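Local coordinates for protein glycerol dehydrogenase (Schizosaccharomyces pombe, PDB 1TA9) that oxidises glycerol to dihydroxyacetone with NAD(+), probably using a catalytic zinc ion, and so serves the assimilation of glycerol, at residues K268-K273 with V295-L300. Sequence-based numbering, arbitrary orientation.
Sequences KDTLEK and VEANTL
Ala297 presents its methyl to two side chains of the facing helix, meeting the methyl of Thr270 (CB to CG2, 3.8 Å) and, on the next residue, one branch of Leu271 (CB to CD2, 4.1 Å). Thr270 and Ala297 mark the point where the two backbones come nearest, CA to CA 6.5 Å, and the segment axes are 9.3 Å apart. In Thr270 the methyl lies anti to the backbone N, which aims it at the alanine and leaves OG1 beside that N, where it bonds to the carbonyl of Ala266 one turn back in its own helix. The same CD2 of Leu271 also touches the amide of Asn298, 3.9 Å from OD1, a carbon-oxygen van der Waals contact in which the two side chains cross at about a right angle. The two segments run roughly antiparallel, 148° between their axes, on the consecutive helices 258-284 and 289-307 of the helical domain that follows the nucleotide-binding domain in iron-containing alcohol dehydrogenases. Helix 223-245, which carries the metal ligand Asp232, packs against both Leu271 and Asn298 through Ala233. The amide nitrogen of Asn298 donates to the carbonyl of Ala179, which probably belongs to the NAD(+) site; the bond ties the buried amide to that neighbourhood. At the other flank, Ile258 of a second subunit packs on Thr270, while Glu296 forms a salt bridge with Arg64 of that subunit.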
loop_
_atom_site.group_PDB
_atom_site.type_symbol
_atom_site.label_atom_id
_atom_site.label_comp_id
_atom_site.label_asym_id
_atom_site.label_seq_id
_atom_site.Cartn_x
_atom_site.Cartn_y
_atom_site.Cartn_z
ATOM N N LYS B 268 5.083 23.433 -6.993
ATOM C CA LYS B 268 3.949 22.537 -7.233
ATOM C C LYS B 268 3.290 22.087 -5.926
ATOM O O LYS B 268 2.071 22.178 -5.762
ATOM C CB LYS B 268 4.420 21.306 -8.012
ATOM C CG LYS B 268 3.349 20.246 -8.260
ATOM C CD LYS B 268 3.959 19.028 -8.949
ATOM C CE LYS B 268 2.909 18.017 -9.386
ATOM N NZ LYS B 268 2.207 17.402 -8.233
ATOM N N ASP B 269 4.106 21.600 -4.997
ATOM C CA ASP B 269 3.609 21.115 -3.713
ATOM C C ASP B 269 2.914 22.181 -2.879
ATOM O O ASP B 269 1.886 21.919 -2.249
ATOM C CB ASP B 269 4.754 20.527 -2.889
ATOM C CG ASP B 269 5.245 19.197 -3.431
ATOM O OD1 ASP B 269 6.195 18.641 -2.839
ATOM O OD2 ASP B 269 4.690 18.710 -4.440
ATOM N N THR B 270 3.484 23.380 -2.862
ATOM C CA THR B 270 2.913 24.479 -2.084
ATOM C C THR B 270 1.555 24.908 -2.634
ATOM O O THR B 270 0.618 25.179 -1.874
ATOM C CB THR B 270 3.876 25.679 -2.066
ATOM O OG1 THR B 270 5.116 25.268 -1.477
ATOM C CG2 THR B 270 3.296 26.834 -1.252
ATOM N N LEU B 271 1.440 24.964 -3.956
ATOM C CA LEU B 271 0.176 25.356 -4.561
ATOM C C LEU B 271 -0.898 24.317 -4.243
ATOM O O LEU B 271 -2.033 24.663 -3.915
ATOM C CB LEU B 271 0.332 25.490 -6.074
ATOM C CG LEU B 271 1.258 26.605 -6.565
ATOM C CD1 LEU B 271 1.340 26.535 -8.083
ATOM C CD2 LEU B 271 0.728 27.974 -6.115
ATOM N N GLU B 272 -0.536 23.043 -4.343
ATOM C CA GLU B 272 -1.479 21.971 -4.057
ATOM C C GLU B 272 -2.021 22.061 -2.635
ATOM O O GLU B 272 -3.208 21.855 -2.398
ATOM C CB GLU B 272 -0.816 20.608 -4.274
ATOM C CG GLU B 272 -0.750 20.198 -5.740
ATOM C CD GLU B 272 -0.128 18.826 -5.948
ATOM O OE1 GLU B 272 -0.412 17.905 -5.148
ATOM O OE2 GLU B 272 0.635 18.667 -6.923
ATOM N N LYS B 273 -1.152 22.386 -1.690
ATOM C CA LYS B 273 -1.563 22.477 -0.295
ATOM C C LYS B 273 -2.251 23.785 0.078
ATOM O O LYS B 273 -3.244 23.781 0.805
ATOM C CB LYS B 273 -0.354 22.320 0.633
ATOM C CG LYS B 273 0.300 20.948 0.647
ATOM C CD LYS B 273 1.526 20.981 1.560
ATOM C CE LYS B 273 2.226 19.634 1.635
ATOM N NZ LYS B 273 3.427 19.720 2.519
ATOM N N VAL B 295 2.444 33.378 -1.782
ATOM C CA VAL B 295 3.160 34.542 -2.290
ATOM C C VAL B 295 4.584 34.058 -2.569
ATOM O O VAL B 295 5.181 34.405 -3.595
ATOM C CB VAL B 295 3.187 35.707 -1.268
ATOM C CG1 VAL B 295 4.181 36.773 -1.720
ATOM C CG2 VAL B 295 1.794 36.323 -1.152
ATOM N N GLU B 296 5.124 33.233 -1.671
ATOM C CA GLU B 296 6.473 32.712 -1.886
ATOM C C GLU B 296 6.497 31.787 -3.106
ATOM O O GLU B 296 7.422 31.835 -3.910
ATOM C CB GLU B 296 6.999 31.942 -0.660
ATOM C CG GLU B 296 8.462 31.526 -0.853
ATOM C CD GLU B 296 8.959 30.472 0.123
ATOM O OE1 GLU B 296 9.913 29.753 -0.249
ATOM O OE2 GLU B 296 8.426 30.360 1.248
ATOM N N ALA B 297 5.480 30.944 -3.247
ATOM C CA ALA B 297 5.419 30.024 -4.381
ATOM C C ALA B 297 5.301 30.777 -5.706
ATOM O O ALA B 297 5.966 30.439 -6.689
ATOM C CB ALA B 297 4.239 29.070 -4.219
ATOM N N ASN B 298 4.457 31.802 -5.724
ATOM C CA ASN B 298 4.240 32.597 -6.926
ATOM C C ASN B 298 5.446 33.433 -7.327
ATOM O O ASN B 298 5.643 33.724 -8.506
ATOM C CB ASN B 298 3.058 33.554 -6.723
ATOM C CG ASN B 298 1.716 32.861 -6.815
ATOM O OD1 ASN B 298 1.636 31.636 -6.890
ATOM N ND2 ASN B 298 0.647 33.650 -6.804
ATOM N N THR B 299 6.242 33.829 -6.344
ATOM C CA THR B 299 7.386 34.695 -6.602
ATOM C C THR B 299 8.745 34.009 -6.565
ATOM O O THR B 299 9.404 33.876 -7.595
ATOM C CB THR B 299 7.392 35.867 -5.602
ATOM O OG1 THR B 299 6.044 36.318 -5.399
ATOM C CG2 THR B 299 8.214 37.029 -6.145
ATOM N N LEU B 300 9.168 33.577 -5.384
ATOM C CA LEU B 300 10.472 32.928 -5.249
ATOM C C LEU B 300 10.564 31.548 -5.892
ATOM O O LEU B 300 11.423 31.313 -6.749
ATOM C CB LEU B 300 10.859 32.816 -3.770
ATOM C CG LEU B 300 12.203 32.154 -3.445
ATOM C CD1 LEU B 300 13.353 32.990 -3.994
ATOM C CD2 LEU B 300 12.333 31.999 -1.939
#